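Local coordinates for protein oxidoreductase, fmn-binding (Shewanella oneidensis, PDB 4AWU) that binds flavin mononucleotide and probably acts as an NAD(P)H-dependent oxidoreductase on CH-CH groups, as an Old Yellow Enzyme relative, at residues F98-H103 with G177-A182; T26-S31 with A69-I74; A235-L240 with D247-Y252; M151-I156 with S200-G205. The protein carries 1 engineered substitution. All coordinates share one frame; numbering follows the deposited sequence.

In the fold
All four contacts belong to one TIM barrel, an eight-stranded parallel sheet ringed by helices. Interaction 1 joins neighbouring strands 96-102 and 177-181 near the chain's centre. Interaction 2, earlier in the chain, pairs the loops after strands 20-22 and 53-60, about 14 Å from interaction 1 (centre to centre); the two touch where Trp102 packs on Thr26 and Thr71. Interaction 3 links the loop after strand 230-234 to helix 248-261, its centre about 19 Å from that of interaction 1. Interaction 4, centred about 22 Å from the centre of interaction 1, alternates with it along the chain, and its helix 153-172 leads into strand 177-181. Interactions 1 and 2 line the flavin-phenol site; 3 and 4 pack loops on barrel helices.

Interaction 1 (F98-H103 with G177-A182); sequences FAQLWH and GIELHA. With FMN (flavin mononucleotide), chain B; 4CH (4-chlorophenol), chain D.
Gln100 lies flat over His181, its amide plane only 19° from the imidazole and NE2 3.3 Å above the ring plane. The extended Gln100 side chain, with CG anti to the backbone N (chi1 -171°), carries this amide to the flavin edge: FMN N3 donates to OE1, and NE2 donates almost straight to FMN O2 at 2.8 Å. NE2 also donates to Glu179 OE2 (2.9 Å), at a more bent angle of 134° and tilted from the amide plane; Glu179 OE1 is held by Tyr266 and His268. On the other flank, Trp102 runs beside His181 in the same direction, their rings near parallel but slid apart, NE1 reaching CD2. At the far end the Phe98 ring lies against the backbone of Gly177, whose CA sits 3.4 Å from the ring centroid, almost on its normal; a CB there would clash. Replacing Phe98 by alanine would probably leave Gly177 without its CH-pi partner and open a gap beside the strand. Parallel strand pairing sets the register, with Glu179 N bonded to Ala99 O at 2.7 Å and His181 N to Leu101 O at 3.1 Å. Chemically, the amide reads both the N-H and the carbonyl of the flavin pyrimidine, while His181 NE2 is hydrogen-bonded to O7 of 4-chlorophenol at 2.9 Å; O7 is also bonded by Asn184, a two-point grip that would probably favour phenolate character.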
# COMPACT_ATOMS: atom_id res chain seq x y z
N PHE A 98 2.52 -1.70 9.87
CA PHE A 98 3.54 -1.39 8.87
C PHE A 98 3.16 -0.10 8.16
O PHE A 98 1.98 0.19 7.97
CB PHE A 98 3.65 -2.52 7.85
CG PHE A 98 4.55 -3.66 8.27
CD1 PHE A 98 4.54 -4.13 9.57
CD2 PHE A 98 5.38 -4.27 7.34
CE1 PHE A 98 5.35 -5.18 9.95
CE2 PHE A 98 6.19 -5.33 7.71
CZ PHE A 98 6.18 -5.79 9.02
N ALA A 99 4.16 0.67 7.75
CA ALA A 99 3.91 1.89 6.99
C ALA A 99 4.02 1.60 5.50
O ALA A 99 5.03 1.06 5.05
CB ALA A 99 4.92 2.97 7.38
N GLN A 100 3.00 1.95 4.73
CA GLN A 100 3.09 1.76 3.28
C GLN A 100 3.82 2.93 2.64
O GLN A 100 3.26 4.02 2.52
CB GLN A 100 1.73 1.59 2.62
CG GLN A 100 1.91 1.17 1.16
CD GLN A 100 0.64 1.16 0.35
OE1 GLN A 100 -0.06 2.16 0.25
NE2 GLN A 100 0.34 0.02 -0.27
N LEU A 101 5.06 2.70 2.24
CA LEU A 101 5.88 3.74 1.63
C LEU A 101 5.45 3.98 0.19
O LEU A 101 5.47 3.07 -0.64
CB LEU A 101 7.35 3.35 1.66
CG LEU A 101 7.92 3.01 3.03
CD1 LEU A 101 9.43 2.88 2.91
CD2 LEU A 101 7.54 4.06 4.07
N TRP A 102 5.10 5.22 -0.10
CA TRP A 102 4.44 5.57 -1.34
C TRP A 102 5.25 6.52 -2.20
O TRP A 102 5.73 7.55 -1.71
CB TRP A 102 3.12 6.26 -1.01
CG TRP A 102 2.06 6.16 -2.04
CD1 TRP A 102 2.10 5.47 -3.21
CD2 TRP A 102 0.76 6.77 -1.98
NE1 TRP A 102 0.91 5.61 -3.89
CE2 TRP A 102 0.07 6.40 -3.15
CE3 TRP A 102 0.12 7.59 -1.04
CZ2 TRP A 102 -1.23 6.83 -3.41
CZ3 TRP A 102 -1.17 8.01 -1.31
CH2 TRP A 102 -1.83 7.63 -2.48
N HIS A 103 5.41 6.18 -3.47
CA HIS A 103 5.81 7.14 -4.47
C HIS A 103 4.89 6.95 -5.68
O HIS A 103 4.85 5.88 -6.29
CB HIS A 103 7.28 6.99 -4.85
CG HIS A 103 7.82 8.17 -5.58
ND1 HIS A 103 7.29 8.62 -6.77
CD2 HIS A 103 8.84 9.02 -5.29
CE1 HIS A 103 7.96 9.68 -7.18
NE2 HIS A 103 8.90 9.94 -6.30
N GLY A 177 7.38 -2.24 10.67
CA GLY A 177 7.90 -2.56 9.36
C GLY A 177 7.35 -1.60 8.34
O GLY A 177 6.64 -0.65 8.68
N ILE A 178 7.69 -1.85 7.08
CA ILE A 178 7.21 -1.02 6.00
C ILE A 178 6.69 -1.90 4.88
O ILE A 178 7.13 -3.04 4.71
CB ILE A 178 8.31 -0.08 5.46
CG1 ILE A 178 9.43 -0.87 4.77
CG2 ILE A 178 8.88 0.76 6.59
CD1 ILE A 178 9.20 -1.08 3.28
N GLU A 179 5.73 -1.38 4.14
CA GLU A 179 5.26 -2.04 2.94
C GLU A 179 5.59 -1.16 1.75
O GLU A 179 5.18 -0.00 1.69
CB GLU A 179 3.75 -2.27 2.99
CG GLU A 179 3.23 -3.02 1.78
CD GLU A 179 1.73 -3.21 1.82
OE1 GLU A 179 1.28 -4.18 2.46
OE2 GLU A 179 1.02 -2.39 1.21
N LEU A 180 6.33 -1.71 0.81
CA LEU A 180 6.64 -0.99 -0.41
C LEU A 180 5.42 -1.01 -1.31
O LEU A 180 4.96 -2.07 -1.71
CB LEU A 180 7.81 -1.63 -1.14
CG LEU A 180 8.13 -0.97 -2.47
CD1 LEU A 180 8.49 0.50 -2.28
CD2 LEU A 180 9.25 -1.73 -3.17
N HIS A 181 4.90 0.17 -1.62
CA HIS A 181 3.78 0.27 -2.53
C HIS A 181 4.29 0.15 -3.96
O HIS A 181 4.75 1.13 -4.54
CB HIS A 181 3.02 1.57 -2.33
CG HIS A 181 1.66 1.58 -2.95
ND1 HIS A 181 1.25 0.61 -3.84
CD2 HIS A 181 0.61 2.41 -2.80
CE1 HIS A 181 0.01 0.85 -4.22
NE2 HIS A 181 -0.40 1.94 -3.60
N ALA A 182 4.21 -1.05 -4.52
CA ALA A 182 4.67 -1.29 -5.88
C ALA A 182 3.49 -1.67 -6.76
O ALA A 182 3.63 -2.42 -7.72
CB ALA A 182 5.72 -2.38 -5.90
N1 FMN B . -4.25 0.24 -1.59
C2 FMN B . -2.94 0.62 -1.41
O2 FMN B . -2.05 -0.16 -1.75
N3 FMN B . -2.63 1.84 -0.86
C4 FMN B . -3.63 2.74 -0.55
O4 FMN B . -3.37 3.76 0.10
C4A FMN B . -4.95 2.35 -0.72
N5 FMN B . -5.97 3.21 -0.40
C5A FMN B . -7.28 2.84 -0.59
C6 FMN B . -8.28 3.71 -0.19
C7 FMN B . -9.61 3.33 -0.31
C7M FMN B . -10.67 4.30 0.12
C8 FMN B . -9.93 2.09 -0.87
C8M FMN B . -11.36 1.65 -0.97
C9 FMN B . -8.92 1.22 -1.24
C9A FMN B . -7.58 1.57 -1.07
N10 FMN B . -6.56 0.72 -1.45
C10 FMN B . -5.26 1.11 -1.26
C1' FMN B . -6.85 -0.68 -1.90
C2' FMN B . -7.22 -1.50 -0.66
O2' FMN B . -6.08 -1.60 0.17
C3' FMN B . -7.71 -2.90 -1.01
O3' FMN B . -6.66 -3.64 -1.59
C4' FMN B . -8.92 -2.84 -1.95
O4' FMN B . -9.89 -1.95 -1.42
C5' FMN B . -9.58 -4.20 -2.17
O5' FMN B . -9.94 -4.79 -0.94
P FMN B . -11.47 -4.78 -0.43
O1P FMN B . -11.85 -3.35 -0.13
O2P FMN B . -12.37 -5.33 -1.52
O3P FMN B . -11.57 -5.65 0.80
CL9 4CH D . -7.54 5.85 -2.90
C4 4CH D . -6.28 4.75 -3.30
C5 4CH D . -4.97 5.14 -3.08
C6 4CH D . -3.94 4.27 -3.38
C1 4CH D . -4.22 3.02 -3.91
O7 4CH D . -3.18 2.18 -4.19
C2 4CH D . -5.53 2.63 -4.13
C3 4CH D . -6.56 3.50 -3.82
O HOH W 1 5.81 3.19 -3.34
O HOH W 2 5.38 3.24 -6.43

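Interaction 2 (T26-S31 with A69-I74); sequences TRSRAS and AWTPGI. With 4CH (4-chlorophenol), chain E; FMN (flavin mononucleotide), chain B; 4CH (4-chlorophenol), chain D.
Ser28 and Trp70 meet where two loops of the TIM barrel, those following strands 20-22 and 53-60, come together beside the flavin. One direct backbone hydrogen bond ties them: Ala30 N donates to Trp70 O at 2.9 Å, with an N-H...O angle of 145°. The same carbonyl oxygen receives a CA-H...O contact from Ser28 CA at 3.2 Å, so it is approached by two residues of the facing loop.

Apolar contacts fill in around this bond. The methyl of Ala30 points at the 69-74 loop and rests against the start of Pro72, its CB 4.1 Å from Pro72 CB. Deeper in, Thr26 and Thr71 bring methyl to methyl, CG2 to CG2 at 3.9 Å. That leaves the Thr71 hydroxyl to bond Gln60, while the indole N-H of Trp70 is bonded to Asp134.

Ligand bonds form the third group. A 4-chlorophenol, the one in chain E, bridges the loops through its hydroxyl: Ser28 OG donates to O7 at 2.7 Å, and O7 donates in turn to Ala69 O. The phenol ring also lies near the Trp70 indole, CE3 coming within 3.7 Å of its C6. At the flavin end, Thr26 supplies two donors, the first being its backbone N, to FMN N5 at 2.9 Å. A chi1 of -68° sets OG1 beside the backbone N, and the two donors meet the same N5-O4 edge of the isoalloxazine, Thr26 OG1 donating to FMN O4 at 2.7 Å.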
# COMPACT_ATOMS: atom_id res chain seq x y z
N THR A 26 -6.02 4.86 1.95
CA THR A 26 -5.92 6.30 1.87
C THR A 26 -7.23 6.94 2.32
O THR A 26 -8.29 6.65 1.79
CB THR A 26 -5.61 6.73 0.42
OG1 THR A 26 -4.28 6.30 0.09
CG2 THR A 26 -5.71 8.24 0.25
N ARG A 27 -7.13 7.80 3.33
CA ARG A 27 -8.29 8.52 3.84
C ARG A 27 -8.10 10.03 3.72
O ARG A 27 -9.03 10.80 3.95
CB ARG A 27 -8.56 8.14 5.30
CG ARG A 27 -8.63 6.64 5.56
CD ARG A 27 -9.66 5.94 4.67
NE ARG A 27 -10.98 6.55 4.80
CZ ARG A 27 -11.84 6.29 5.78
NH1 ARG A 27 -11.53 5.41 6.72
NH2 ARG A 27 -13.01 6.90 5.82
N SER A 28 -6.89 10.45 3.36
CA SER A 28 -6.61 11.86 3.12
C SER A 28 -7.13 12.75 4.25
O SER A 28 -7.85 13.72 4.02
CB SER A 28 -7.21 12.28 1.78
OG SER A 28 -6.79 11.39 0.77
N ARG A 29 -6.74 12.42 5.47
CA ARG A 29 -7.16 13.17 6.65
C ARG A 29 -5.97 13.90 7.27
O ARG A 29 -6.09 14.45 8.36
CB ARG A 29 -7.77 12.23 7.70
CG ARG A 29 -9.04 11.48 7.28
CD ARG A 29 -10.13 12.44 6.83
NE ARG A 29 -11.48 11.98 7.16
CZ ARG A 29 -12.19 11.10 6.45
NH1 ARG A 29 -11.68 10.52 5.37
NH2 ARG A 29 -13.42 10.79 6.83
N ALA A 30 -4.84 13.91 6.57
CA ALA A 30 -3.60 14.45 7.14
C ALA A 30 -3.76 15.94 7.43
O ALA A 30 -4.33 16.68 6.63
CB ALA A 30 -2.43 14.22 6.21
N SER A 31 -3.23 16.36 8.57
CA SER A 31 -3.33 17.75 9.00
C SER A 31 -2.63 18.69 8.03
O SER A 31 -1.55 18.38 7.52
CB SER A 31 -2.73 17.91 10.39
OG SER A 31 -3.58 17.32 11.36
N ALA A 69 -4.11 15.31 -2.47
CA ALA A 69 -4.20 16.26 -1.37
C ALA A 69 -4.42 15.54 -0.05
O ALA A 69 -5.20 14.59 0.03
CB ALA A 69 -5.32 17.26 -1.62
N TRP A 70 -3.72 16.00 0.97
CA TRP A 70 -4.00 15.63 2.36
C TRP A 70 -3.60 14.21 2.73
O TRP A 70 -4.02 13.71 3.77
CB TRP A 70 -5.48 15.82 2.68
CG TRP A 70 -6.07 17.07 2.13
CD1 TRP A 70 -5.45 18.29 2.01
CD2 TRP A 70 -7.38 17.24 1.60
NE1 TRP A 70 -6.32 19.20 1.45
CE2 TRP A 70 -7.51 18.58 1.19
CE3 TRP A 70 -8.48 16.38 1.45
CZ2 TRP A 70 -8.68 19.08 0.63
CZ3 TRP A 70 -9.63 16.88 0.89
CH2 TRP A 70 -9.73 18.21 0.49
N THR A 71 -2.78 13.56 1.91
CA THR A 71 -2.24 12.26 2.32
C THR A 71 -1.04 12.51 3.23
O THR A 71 -0.30 13.47 3.03
CB THR A 71 -1.84 11.38 1.11
OG1 THR A 71 -0.83 12.04 0.33
CG2 THR A 71 -3.06 11.11 0.24
N PRO A 72 -0.86 11.66 4.25
CA PRO A 72 0.21 11.88 5.22
C PRO A 72 1.58 11.55 4.65
O PRO A 72 1.73 10.56 3.94
CB PRO A 72 -0.13 10.88 6.33
CG PRO A 72 -0.83 9.77 5.62
CD PRO A 72 -1.66 10.46 4.57
N GLY A 73 2.57 12.37 4.98
CA GLY A 73 3.93 12.10 4.57
C GLY A 73 4.69 11.36 5.65
O GLY A 73 4.19 11.17 6.76
N ILE A 74 5.91 10.94 5.34
CA ILE A 74 6.74 10.25 6.31
C ILE A 74 8.20 10.68 6.18
O ILE A 74 9.11 9.88 6.39
CB ILE A 74 6.58 8.72 6.18
CG1 ILE A 74 7.27 8.00 7.34
CG2 ILE A 74 7.10 8.23 4.83
CD1 ILE A 74 6.74 6.60 7.57
CL9 4CH E . -12.19 13.16 -3.02
C4 4CH E . -10.52 13.11 -2.58
C5 4CH E . -9.98 14.12 -1.80
C6 4CH E . -8.64 14.06 -1.43
C1 4CH E . -7.86 12.99 -1.84
O7 4CH E . -6.55 12.92 -1.45
C2 4CH E . -8.40 11.98 -2.62
C3 4CH E . -9.73 12.04 -2.99
N1 FMN B . -4.25 0.24 -1.59
C2 FMN B . -2.94 0.62 -1.41
O2 FMN B . -2.05 -0.16 -1.75
N3 FMN B . -2.63 1.84 -0.86
C4 FMN B . -3.63 2.74 -0.55
O4 FMN B . -3.37 3.76 0.10
C4A FMN B . -4.95 2.35 -0.72
N5 FMN B . -5.97 3.21 -0.40
C5A FMN B . -7.28 2.84 -0.59
C6 FMN B . -8.28 3.71 -0.19
C7 FMN B . -9.61 3.33 -0.31
C7M FMN B . -10.67 4.30 0.12
C8 FMN B . -9.93 2.09 -0.87
C8M FMN B . -11.36 1.65 -0.97
C9 FMN B . -8.92 1.22 -1.24
C9A FMN B . -7.58 1.57 -1.07
N10 FMN B . -6.56 0.72 -1.45
C10 FMN B . -5.26 1.11 -1.26
C1' FMN B . -6.85 -0.68 -1.90
C2' FMN B . -7.22 -1.50 -0.66
O2' FMN B . -6.08 -1.60 0.17
C3' FMN B . -7.71 -2.90 -1.01
O3' FMN B . -6.66 -3.64 -1.59
C4' FMN B . -8.92 -2.84 -1.95
O4' FMN B . -9.89 -1.95 -1.42
C5' FMN B . -9.58 -4.20 -2.17
O5' FMN B . -9.94 -4.79 -0.94
P FMN B . -11.47 -4.78 -0.43
O1P FMN B . -11.85 -3.35 -0.13
O2P FMN B . -12.37 -5.33 -1.52
O3P FMN B . -11.57 -5.65 0.80
CL9 4CH D . -7.54 5.85 -2.90
C4 4CH D . -6.28 4.75 -3.30
C5 4CH D . -4.97 5.14 -3.08
C6 4CH D . -3.94 4.27 -3.38
C1 4CH D . -4.22 3.02 -3.91
O7 4CH D . -3.18 2.18 -4.19
C2 4CH D . -5.53 2.63 -4.13
C3 4CH D . -6.56 3.50 -3.82

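Interaction 3 (A235-L240 with D247-Y252); sequences APLTTL and DPILTY
Pro236 presses onto the face of Tyr252, its CA over the middle of the phenol ring, 3.6 Å from the centroid and 5° off the normal. The CB of the same proline drops toward the root of that ring, 3.5 Å from Tyr252 CG, so the pyrrolidine spans from the ring centre back to the Tyr252 CB. The aromatic face thus acts as a flat floor for the proline bump. A second bump lies on the helix side: Pro248, in the first turn, pushes its CB to 3.3 Å from Pro236 O. Leu237 completes the fit with one methyl, CD2, which enters the groove between Pro248 and Ile249, 3.8 Å from Pro248 CB and 3.9 Å from Ile249 CD1. At the edge of this apolar surface a water joins the segments, accepting from Ala235 N and donating to Tyr252 OH, which is also bonded to Asp193. The segments belong to the loop after strand 230-234 and to the start of helix 248-261, successive elements of the TIM barrel. Phe284 of helix 282-291 touches Pro236, Ile249 and Tyr252, while Ile192 and Asn189 of helix 187-192 contact Tyr252, and Ile269 of strand 266-270 lies against Pro236.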
# COMPACT_ATOMS: atom_id res chain seq x y z
N ALA A 235 0.08 -5.47 -7.56
CA ALA A 235 -1.26 -5.64 -8.11
C ALA A 235 -1.10 -6.17 -9.53
O ALA A 235 -1.11 -5.40 -10.48
CB ALA A 235 -2.01 -4.33 -8.11
N PRO A 236 -0.94 -7.49 -9.67
CA PRO A 236 -0.57 -8.06 -10.97
C PRO A 236 -1.60 -7.83 -12.08
O PRO A 236 -1.19 -7.60 -13.22
CB PRO A 236 -0.45 -9.56 -10.67
CG PRO A 236 -0.25 -9.66 -9.20
CD PRO A 236 -1.00 -8.51 -8.61
N LEU A 237 -2.89 -7.89 -11.76
CA LEU A 237 -3.92 -7.94 -12.80
C LEU A 237 -4.85 -6.72 -12.86
O LEU A 237 -5.41 -6.43 -13.92
CB LEU A 237 -4.75 -9.21 -12.66
CG LEU A 237 -3.95 -10.51 -12.72
CD1 LEU A 237 -4.87 -11.70 -12.56
CD2 LEU A 237 -3.16 -10.59 -14.02
N THR A 238 -5.04 -6.03 -11.75
CA THR A 238 -5.81 -4.80 -11.81
C THR A 238 -4.96 -3.76 -12.52
O THR A 238 -3.75 -3.92 -12.63
CB THR A 238 -6.25 -4.28 -10.42
OG1 THR A 238 -5.09 -4.05 -9.60
CG2 THR A 238 -7.17 -5.29 -9.74
N THR A 239 -5.60 -2.71 -13.01
CA THR A 239 -4.91 -1.69 -13.78
C THR A 239 -5.30 -0.30 -13.29
O THR A 239 -5.52 0.61 -14.08
CB THR A 239 -5.24 -1.79 -15.27
OG1 THR A 239 -6.66 -1.79 -15.44
CG2 THR A 239 -4.66 -3.07 -15.86
N LEU A 240 -5.39 -0.15 -11.97
CA LEU A 240 -5.73 1.14 -11.39
C LEU A 240 -4.65 2.15 -11.76
O LEU A 240 -3.46 1.89 -11.59
CB LEU A 240 -5.87 1.02 -9.87
CG LEU A 240 -6.34 2.28 -9.15
CD1 LEU A 240 -7.64 2.79 -9.75
CD2 LEU A 240 -6.51 2.02 -7.66
N ASP A 247 2.31 -9.38 -20.19
CA ASP A 247 2.29 -10.75 -19.69
C ASP A 247 2.33 -10.72 -18.17
O ASP A 247 3.30 -11.16 -17.56
CB ASP A 247 3.49 -11.51 -20.24
CG ASP A 247 3.34 -13.01 -20.13
OD1 ASP A 247 2.23 -13.47 -19.79
OD2 ASP A 247 4.32 -13.73 -20.41
N PRO A 248 1.27 -10.18 -17.54
CA PRO A 248 1.31 -9.94 -16.10
C PRO A 248 1.54 -11.21 -15.27
O PRO A 248 2.27 -11.17 -14.28
CB PRO A 248 -0.06 -9.32 -15.79
CG PRO A 248 -0.93 -9.67 -16.95
CD PRO A 248 -0.02 -9.80 -18.14
N ILE A 249 0.94 -12.32 -15.67
CA ILE A 249 1.11 -13.56 -14.93
C ILE A 249 2.59 -13.91 -14.84
O ILE A 249 3.09 -14.30 -13.78
CB ILE A 249 0.33 -14.73 -15.56
CG1 ILE A 249 -1.17 -14.41 -15.60
CG2 ILE A 249 0.57 -16.01 -14.77
CD1 ILE A 249 -1.80 -14.21 -14.23
N LEU A 250 3.31 -13.77 -15.95
CA LEU A 250 4.74 -14.07 -15.96
C LEU A 250 5.55 -12.99 -15.24
O LEU A 250 6.44 -13.29 -14.45
CB LEU A 250 5.24 -14.21 -17.40
CG LEU A 250 6.72 -14.54 -17.50
CD1 LEU A 250 7.03 -15.86 -16.81
CD2 LEU A 250 7.15 -14.60 -18.94
N THR A 251 5.25 -11.73 -15.51
CA THR A 251 5.98 -10.62 -14.91
C THR A 251 5.93 -10.71 -13.39
O THR A 251 6.94 -10.55 -12.71
CB THR A 251 5.39 -9.26 -15.35
OG1 THR A 251 5.54 -9.11 -16.77
CG2 THR A 251 6.11 -8.11 -14.64
N TYR A 252 4.75 -11.00 -12.86
CA TYR A 252 4.54 -10.94 -11.42
C TYR A 252 4.93 -12.22 -10.69
O TYR A 252 5.30 -12.17 -9.51
CB TYR A 252 3.11 -10.50 -11.13
CG TYR A 252 2.99 -9.01 -11.32
CD1 TYR A 252 2.78 -8.47 -12.58
CD2 TYR A 252 3.15 -8.15 -10.25
CE1 TYR A 252 2.71 -7.11 -12.76
CE2 TYR A 252 3.09 -6.78 -10.42
CZ TYR A 252 2.86 -6.27 -11.67
OH TYR A 252 2.78 -4.91 -11.84
O HOH W 3 1.89 -4.03 -9.27

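Interaction 4 (M151-I156 with S200-G205); sequences MTKADI and SDEYGG
Ile156 reaches Tyr203 through CG1, placed anti to the carbonyl carbon (chi1 -74°) and followed by a chi2 of 173° that extends CD1 over the phenol ring. The two side chains approach from opposite directions. The methyl stands 3.5 Å from the ring centroid, 12° off the normal, a CH-pi contact over the face. Lys153, bent at chi2 and chi4, brings CE to the ring edge, near its plane; its CD lies 3.8 Å from Tyr203 CE2. The ammonium makes a weak, long salt bridge to Glu202, Lys153 NZ to Glu202 OE2 at 3.4 Å, and CE passes Asp201 OD2, whose salt bridge is to Arg199. The contact joins the start of an outer barrel helix, 153-172, to the loop that precedes helix 207-210, and both segments carry a recognised local motif. Thr152 and Asp155 form a capping box at the helix start, Asp155 N donating to Thr152 OG1 at 3.0 Å and Thr152 N donating back to Asp155 OD2, whereas Asp201 OD1 accepts from Tyr203 N at 2.9 Å in an Asx turn within a type I turn. A serine in place of Tyr203 would probably open a gap beneath the Ile156 methyl and leave Glu216 without its phenolic partner. Phe213 of helix 212-225 also packs on Ile156, and Phe191 of helix 187-192 touches Tyr203.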
# COMPACT_ATOMS: atom_id res chain seq x y z
N MET A 151 12.89 9.24 -15.45
CA MET A 151 13.91 9.31 -14.41
C MET A 151 15.30 9.06 -14.98
O MET A 151 15.50 8.14 -15.78
CB MET A 151 13.63 8.29 -13.31
CG MET A 151 12.44 8.64 -12.44
SD MET A 151 12.03 7.31 -11.29
CE MET A 151 13.41 7.39 -10.15
N THR A 152 16.25 9.88 -14.56
CA THR A 152 17.65 9.67 -14.89
C THR A 152 18.23 8.70 -13.88
O THR A 152 17.58 8.35 -12.90
CB THR A 152 18.43 10.99 -14.81
OG1 THR A 152 18.57 11.38 -13.44
CG2 THR A 152 17.70 12.08 -15.58
N LYS A 153 19.46 8.26 -14.12
CA LYS A 153 20.14 7.39 -13.18
C LYS A 153 20.26 8.08 -11.82
O LYS A 153 20.22 7.42 -10.78
CB LYS A 153 21.53 7.01 -13.70
CG LYS A 153 21.51 6.21 -14.99
CD LYS A 153 20.69 4.94 -14.86
CE LYS A 153 20.95 3.98 -16.01
NZ LYS A 153 22.28 3.32 -15.90
N ALA A 154 20.40 9.40 -11.84
CA ALA A 154 20.50 10.18 -10.61
C ALA A 154 19.16 10.24 -9.89
O ALA A 154 19.11 10.15 -8.67
CB ALA A 154 21.01 11.58 -10.92
N ASP A 155 18.08 10.40 -10.65
CA ASP A 155 16.74 10.36 -10.08
C ASP A 155 16.51 9.02 -9.39
O ASP A 155 15.95 8.96 -8.30
CB ASP A 155 15.68 10.56 -11.16
CG ASP A 155 15.66 11.98 -11.69
OD1 ASP A 155 15.96 12.92 -10.92
OD2 ASP A 155 15.33 12.15 -12.88
N ILE A 156 16.93 7.95 -10.05
CA ILE A 156 16.76 6.61 -9.52
C ILE A 156 17.50 6.47 -8.20
O ILE A 156 16.96 5.97 -7.22
CB ILE A 156 17.24 5.55 -10.54
CG1 ILE A 156 16.22 5.44 -11.67
CG2 ILE A 156 17.45 4.21 -9.86
CD1 ILE A 156 16.66 4.56 -12.82
N SER A 200 15.10 2.45 -22.57
CA SER A 200 16.03 1.68 -23.39
C SER A 200 17.29 1.32 -22.61
O SER A 200 18.15 0.59 -23.10
CB SER A 200 16.41 2.47 -24.64
OG SER A 200 17.11 3.65 -24.30
N ASP A 201 17.42 1.83 -21.39
CA ASP A 201 18.56 1.49 -20.55
C ASP A 201 18.26 0.23 -19.76
O ASP A 201 17.32 -0.50 -20.08
CB ASP A 201 18.93 2.65 -19.63
CG ASP A 201 17.86 2.95 -18.60
OD1 ASP A 201 16.86 2.20 -18.52
OD2 ASP A 201 18.02 3.94 -17.85
N GLU A 202 19.05 -0.03 -18.72
CA GLU A 202 18.94 -1.28 -17.97
C GLU A 202 17.68 -1.37 -17.10
O GLU A 202 17.49 -2.36 -16.39
CB GLU A 202 20.18 -1.47 -17.09
CG GLU A 202 20.38 -0.39 -16.03
CD GLU A 202 21.52 -0.70 -15.08
OE1 GLU A 202 21.92 -1.88 -15.00
OE2 GLU A 202 22.02 0.24 -14.43
N TYR A 203 16.82 -0.36 -17.15
CA TYR A 203 15.61 -0.35 -16.33
C TYR A 203 14.35 -0.55 -17.16
O TYR A 203 13.24 -0.42 -16.64
CB TYR A 203 15.50 0.95 -15.53
CG TYR A 203 16.54 1.11 -14.44
CD1 TYR A 203 16.31 0.61 -13.17
CD2 TYR A 203 17.74 1.76 -14.69
CE1 TYR A 203 17.26 0.75 -12.17
CE2 TYR A 203 18.69 1.90 -13.70
CZ TYR A 203 18.45 1.39 -12.44
OH TYR A 203 19.40 1.53 -11.46
N GLY A 204 14.51 -0.86 -18.44
CA GLY A 204 13.37 -1.11 -19.31
C GLY A 204 13.65 -2.21 -20.32
O GLY A 204 14.77 -2.68 -20.44
N GLY A 205 12.60 -2.62 -21.04
CA GLY A 205 12.73 -3.66 -22.04
C GLY A 205 12.47 -5.05 -21.47
O GLY A 205 11.33 -5.45 -21.27